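Local coordinates for protein glutathione-independent glyoxalase DJ-1 (Schizosaccharomyces pombe, PDB 4GE0) that converts methylglyoxal to D-lactate in a single glutathione-independent step and is involved in protecting the cell against reactive oxygen species, at residues F94-V99 with A120-L125; L125-I130 with G143-L148. The protein carries 1 engineered substitution. All blocks are in the same frame, centred on the assembly; numbering follows the deposited sequence.

Contact 1. Residues F94-V99 with A120-L125; sequences FVQQVV and AKTSGL
The flat carboxamide of Q96 turns one face to T122: the carbonyl O of T122 stands almost straight over Q96 CD, at 4.0 Å, while T122 CB and OG1 lie on the same side, nearer the NE2 end. Q96 NE2 and T122 OG1 do not bond to each other; Q96 NE2 hydrogen-bonds S90 O, which also lies within hydrogen-bonding reach of T122 OG1, as T119 O does. The two side chains thus gather at one carbonyl and cross at about a right angle. Beside the root of the Q96 side chain, S123 sets its hydroxyl against the helix itself, with OG 3.2 Å from Q96 CA and 3.4 Å from Q96 CB. Because chi1 of S123 is -56°, OG stays beside its own backbone N and can bond the carbonyl O of T119, one turn back, while still lying against Q96 CA and CB. The apolar end of the contact is tight: V99 CG1 meets L125 CD1 at 3.5 Å and also touches CD2, so one methyl nests against both branches of the leucine. V99 has CG1 anti to the backbone N (chi1 164°), which aims this methyl across the gap. L125 is brought round by a Schellman motif at G124, whose phi is positive; L125 N bonds A120 O at 3.0 Å, and G124 N bonds K121 O. In the alpha/beta fold of the DJ-1/PfpI family, the contact sets helix 93-102 beside the C-terminal end of helix 118-122, K100 NZ bonding S123 O, with V99 resting on I79 of strand 76-79 and both V99 and L125 on M112 of strand 109-112.

Contact 2. Residues L125-I130 with G143-L148; sequences LPNKQI and GGYKYL
Y145 lays its ring along the chain from L125 to I130 and donates its hydroxyl to L125 O, 2.7 Å from OH, in the carbonyl plane and on a lone pair. L125 O and N127 O both lie at the ring edge. The N127 amide sits over the rim at CD1 and CE1, its plane only 18° from that of the ring and its ND2 3.4 Å from Y145 CE1. On this same face I130 CD1 covers another part of the rim, and I130 CG2 packs on Y145 CB at 3.6 Å; the opposite face has G143 O 4.1 Å above its centre. A phenylalanine in place of Y145 would probably keep these ring contacts but leave the buried carbonyl of L125 without its hydroxyl donor. Beyond the ring, Q129 and I130 pair in parallel with K146 and Y147, joining the two short strands of a beta-alpha-beta unit whose helix is 137-141. K146 N reaches K128 O at 2.9 Å, almost straight (176°), I130 N donates to K146 O at 3.0 Å, and L148 N closes the ladder on I130 O at 2.9 Å. A water gives one hydrogen to K128 O and the other to G144 O, bridging the two segments just ahead of the paired residues. N127 is steadied by its ND2, which donates to Q129 O; with CG between the backbone N and the carbonyl carbon (chi1 49°), the amide can reach forward to this carbonyl. Further out, the E155 carboxylate takes K128 N and Q129 N, and Y147 OH bonds G132 O and Q162 NE2, its side chain about 6 Å from that of H133, inferred to be catalytic.

Followed from the N terminus, the chain runs through helix 93-102 and strand 109-112 to helix 118-122, where contact 1 closes a loop of 20 residues. L125 ends that contact and begins contact 2, which closes a shorter loop of 12 residues round helix 137-141. The loops therefore stand in series, neither nested nor crossed, with centres about 14 Å apart. Contact 1 holds two helices over strands of the main sheet; contact 2 ties on the small parallel pair 129-130 and 146-147. Helix 118-122 serves both: A120 CB touches I130 CD1 at 3.8 Å, and K121 CD lies 3.5 Å from G143 CA.

Contact 1. Residues F94-V99 with A120-L125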
loop_
_atom_site.group_PDB
_atom_site.type_symbol
_atom_site.label_atom_id
_atom_site.label_comp_id
_atom_site.label_asym_id
_atom_site.label_seq_id
_atom_site.Cartn_x
_atom_site.Cartn_y
_atom_site.Cartn_z
ATOM N N PHE A 94 -8.211 24.761 -1.104
ATOM C CA PHE A 94 -7.279 24.645 0.016
ATOM C C PHE A 94 -6.025 23.886 -0.416
ATOM O O PHE A 94 -4.902 24.256 -0.048
ATOM C CB PHE A 94 -7.961 23.922 1.174
ATOM C CG PHE A 94 -7.098 23.793 2.408
ATOM C CD1 PHE A 94 -6.345 22.662 2.609
ATOM C CD2 PHE A 94 -7.084 24.793 3.361
ATOM C CE1 PHE A 94 -5.576 22.509 3.759
ATOM C CE2 PHE A 94 -6.305 24.647 4.512
ATOM C CZ PHE A 94 -5.577 23.501 4.706
ATOM N N VAL A 95 -6.221 22.783 -1.123
ATOM C CA VAL A 95 -5.108 21.964 -1.550
ATOM C C VAL A 95 -4.248 22.729 -2.561
ATOM O O VAL A 95 -3.014 22.754 -2.441
ATOM C CB VAL A 95 -5.593 20.640 -2.139
ATOM C CG1 VAL A 95 -4.419 19.870 -2.713
ATOM C CG2 VAL A 95 -6.299 19.802 -1.052
ATOM N N GLN A 96 -4.888 23.401 -3.513
ATOM C CA GLN A 96 -4.179 24.207 -4.509
ATOM C C GLN A 96 -3.379 25.313 -3.825
ATOM O O GLN A 96 -2.232 25.595 -4.199
ATOM C CB GLN A 96 -5.174 24.851 -5.470
ATOM C CG GLN A 96 -5.985 23.853 -6.242
ATOM C CD GLN A 96 -7.205 24.498 -6.832
ATOM O OE1 GLN A 96 -7.401 25.704 -6.701
ATOM N NE2 GLN A 96 -7.999 23.716 -7.542
ATOM N N GLN A 97 -3.990 25.962 -2.824
ATOM C CA GLN A 97 -3.324 27.047 -2.089
ATOM C C GLN A 97 -2.075 26.555 -1.376
ATOM O O GLN A 97 -1.027 27.198 -1.441
ATOM C CB GLN A 97 -4.266 27.700 -1.064
ATOM C CG GLN A 97 -5.435 28.493 -1.660
ATOM C CD GLN A 97 -6.668 28.606 -0.731
ATOM O OE1 GLN A 97 -6.747 27.985 0.341
ATOM N NE2 GLN A 97 -7.617 29.402 -1.147
ATOM N N VAL A 98 -2.172 25.386 -0.769
ATOM C CA VAL A 98 -1.025 24.800 -0.084
ATOM C C VAL A 98 0.083 24.487 -1.081
ATOM O O VAL A 98 1.239 24.796 -0.840
ATOM C CB VAL A 98 -1.447 23.526 0.655
ATOM C CG1 VAL A 98 -0.213 22.648 0.983
ATOM C CG2 VAL A 98 -2.217 23.907 1.911
ATOM N N VAL A 99 -0.266 23.861 -2.200
ATOM C CA VAL A 99 0.716 23.565 -3.229
ATOM C C VAL A 99 1.404 24.820 -3.777
ATOM O O VAL A 99 2.634 24.884 -3.909
ATOM C CB VAL A 99 0.028 22.768 -4.366
ATOM C CG1 VAL A 99 0.879 22.759 -5.619
ATOM C CG2 VAL A 99 -0.318 21.355 -3.861
ATOM N N ALA A 120 -0.972 20.051 -10.107
ATOM C CA ALA A 120 -0.002 21.036 -10.595
ATOM C C ALA A 120 -0.655 22.026 -11.559
ATOM O O ALA A 120 -0.549 23.237 -11.376
ATOM C CB ALA A 120 1.198 20.357 -11.240
ATOM N N LYS A 121 -1.395 21.507 -12.539
ATOM C CA LYS A 121 -2.117 22.343 -13.496
ATOM C C LYS A 121 -3.200 23.212 -12.842
ATOM O O LYS A 121 -3.258 24.420 -13.063
ATOM C CB LYS A 121 -2.697 21.466 -14.613
ATOM C CG LYS A 121 -3.714 22.140 -15.524
ATOM C CD LYS A 121 -3.806 21.413 -16.866
ATOM C CE LYS A 121 -5.245 21.034 -17.217
ATOM N NZ LYS A 121 -5.338 20.006 -18.311
ATOM N N THR A 122 -4.018 22.622 -11.973
ATOM C CA THR A 122 -5.102 23.393 -11.369
ATOM C C THR A 122 -4.595 24.483 -10.423
ATOM O O THR A 122 -5.272 25.502 -10.243
ATOM C CB THR A 122 -6.096 22.513 -10.611
ATOM O OG1 THR A 122 -5.396 21.834 -9.559
ATOM C CG2 THR A 122 -6.766 21.503 -11.553
ATOM N N SER A 123 -3.388 24.289 -9.887
ATOM C CA SER A 123 -2.752 25.237 -8.963
ATOM C C SER A 123 -1.887 26.269 -9.696
ATOM O O SER A 123 -1.339 27.181 -9.075
ATOM C CB SER A 123 -1.894 24.461 -7.950
ATOM O OG SER A 123 -2.670 23.507 -7.266
ATOM N N GLY A 124 -1.688 26.049 -10.989
ATOM C CA GLY A 124 -0.878 26.944 -11.814
ATOM C C GLY A 124 0.619 26.893 -11.553
ATOM O O GLY A 124 1.317 27.886 -11.781
ATOM N N LEU A 125 1.128 25.736 -11.130
ATOM C CA LEU A 125 2.571 25.592 -10.875
ATOM C C LEU A 125 3.387 25.757 -12.155
ATOM O O LEU A 125 3.032 25.199 -13.194
ATOM C CB LEU A 125 2.887 24.238 -10.253
ATOM C CG LEU A 125 2.322 23.968 -8.878
ATOM C CD1 LEU A 125 2.941 22.676 -8.400
ATOM C CD2 LEU A 125 2.675 25.114 -7.939
#

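Contact 2. Residues L125-I130 with G143-L148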
loop_
_atom_site.group_PDB
_atom_site.type_symbol
_atom_site.label_atom_id
_atom_site.label_comp_id
_atom_site.label_asym_id
_atom_site.label_seq_id
_atom_site.Cartn_x
_atom_site.Cartn_y
_atom_site.Cartn_z
ATOM N N LEU A 125 1.128 25.736 -11.130
ATOM C CA LEU A 125 2.571 25.592 -10.875
ATOM C C LEU A 125 3.387 25.757 -12.155
ATOM O O LEU A 125 3.032 25.199 -13.194
ATOM C CB LEU A 125 2.887 24.238 -10.253
ATOM C CG LEU A 125 2.322 23.968 -8.878
ATOM C CD1 LEU A 125 2.941 22.676 -8.400
ATOM C CD2 LEU A 125 2.675 25.114 -7.939
ATOM N N PRO A 126 4.512 26.481 -12.074
ATOM C CA PRO A 126 5.268 26.792 -13.272
ATOM C C PRO A 126 6.446 25.855 -13.525
ATOM O O PRO A 126 7.344 26.205 -14.309
ATOM C CB PRO A 126 5.772 28.205 -12.994
ATOM C CG PRO A 126 5.986 28.204 -11.503
ATOM C CD PRO A 126 4.934 27.311 -10.929
ATOM N N ASN A 127 6.394 24.651 -12.951
ATOM C CA ASN A 127 7.378 23.610 -13.252
ATOM C C ASN A 127 7.361 23.304 -14.743
ATOM O O ASN A 127 6.320 23.425 -15.384
ATOM C CB ASN A 127 7.086 22.330 -12.455
ATOM C CG ASN A 127 5.630 21.894 -12.553
ATOM O OD1 ASN A 127 4.728 22.591 -12.096
ATOM N ND2 ASN A 127 5.398 20.727 -13.156
ATOM N N LYS A 128 8.509 22.917 -15.291
ATOM C CA LYS A 128 8.602 22.614 -16.717
ATOM C C LYS A 128 8.270 21.165 -17.053
ATOM O O LYS A 128 7.752 20.869 -18.133
ATOM C CB LYS A 128 9.992 22.970 -17.250
ATOM C CG LYS A 128 10.401 24.426 -16.987
ATOM C CD LYS A 128 9.286 25.398 -17.360
ATOM C CE LYS A 128 9.400 26.703 -16.579
ATOM N NZ LYS A 128 10.630 27.458 -16.939
ATOM N N GLN A 129 8.672 20.260 -16.173
ATOM C CA GLN A 129 8.501 18.823 -16.409
ATOM C C GLN A 129 7.494 18.226 -15.431
ATOM O O GLN A 129 7.137 18.853 -14.435
ATOM C CB GLN A 129 9.843 18.103 -16.292
ATOM C CG GLN A 129 10.916 18.618 -17.242
ATOM C CD GLN A 129 12.307 18.392 -16.698
ATOM O OE1 GLN A 129 13.185 17.870 -17.395
ATOM N NE2 GLN A 129 12.518 18.777 -15.440
ATOM N N ILE A 130 7.071 16.992 -15.683
ATOM C CA ILE A 130 6.144 16.321 -14.782
ATOM C C ILE A 130 6.086 14.856 -15.177
ATOM O O ILE A 130 6.386 14.496 -16.320
ATOM C CB ILE A 130 4.733 16.960 -14.856
ATOM C CG1 ILE A 130 3.951 16.771 -13.553
ATOM C CG2 ILE A 130 3.959 16.466 -16.084
ATOM C CD1 ILE A 130 2.749 17.687 -13.430
ATOM N N GLY A 143 -1.517 21.112 -19.869
ATOM C CA GLY A 143 -1.154 22.233 -19.003
ATOM C C GLY A 143 0.192 22.844 -19.351
ATOM O O GLY A 143 0.692 23.703 -18.623
ATOM N N GLY A 144 0.784 22.388 -20.453
ATOM C CA GLY A 144 2.072 22.913 -20.915
ATOM C C GLY A 144 3.297 22.208 -20.344
ATOM O O GLY A 144 4.433 22.584 -20.646
ATOM N N TYR A 145 3.077 21.181 -19.523
ATOM C CA TYR A 145 4.180 20.435 -18.935
ATOM C C TYR A 145 4.770 19.434 -19.914
ATOM O O TYR A 145 4.062 18.882 -20.757
ATOM C CB TYR A 145 3.715 19.711 -17.669
ATOM C CG TYR A 145 3.088 20.621 -16.654
ATOM C CD1 TYR A 145 3.823 21.648 -16.070
ATOM C CD2 TYR A 145 1.772 20.447 -16.257
ATOM C CE1 TYR A 145 3.258 22.493 -15.139
ATOM C CE2 TYR A 145 1.207 21.253 -15.277
ATOM C CZ TYR A 145 1.953 22.296 -14.751
ATOM O OH TYR A 145 1.393 23.136 -13.823
ATOM N N LYS A 146 6.076 19.217 -19.811
ATOM C CA LYS A 146 6.736 18.156 -20.556
ATOM C C LYS A 146 6.670 16.868 -19.737
ATOM O O LYS A 146 7.227 16.790 -18.648
ATOM C CB LYS A 146 8.194 18.532 -20.837
ATOM C CG LYS A 146 9.006 17.425 -21.474
ATOM C CD LYS A 146 10.459 17.839 -21.646
ATOM C CE LYS A 146 11.352 16.632 -21.891
ATOM N NZ LYS A 146 11.129 16.028 -23.237
ATOM N N TYR A 147 5.986 15.861 -20.271
ATOM C CA TYR A 147 5.833 14.592 -19.584
ATOM C C TYR A 147 7.087 13.735 -19.737
ATOM O O TYR A 147 7.580 13.538 -20.853
ATOM C CB TYR A 147 4.607 13.855 -20.125
ATOM C CG TYR A 147 4.311 12.535 -19.443
ATOM C CD1 TYR A 147 4.907 11.351 -19.879
ATOM C CD2 TYR A 147 3.400 12.463 -18.388
ATOM C CE1 TYR A 147 4.621 10.134 -19.266
ATOM C CE2 TYR A 147 3.102 11.248 -17.777
ATOM C CZ TYR A 147 3.727 10.097 -18.209
ATOM O OH TYR A 147 3.449 8.898 -17.611
ATOM N N LEU A 148 7.603 13.241 -18.612
ATOM C CA LEU A 148 8.709 12.282 -18.619
ATOM C C LEU A 148 8.218 10.881 -18.271
ATOM O O LEU A 148 7.549 10.689 -17.258
ATOM C CB LEU A 148 9.808 12.719 -17.644
ATOM C CG LEU A 148 10.495 14.060 -17.963
ATOM C CD1 LEU A 148 11.446 14.454 -16.853
ATOM C CD2 LEU A 148 11.234 13.995 -19.288
HETATM O O HOH W 1 7.510 22.471 -20.381
#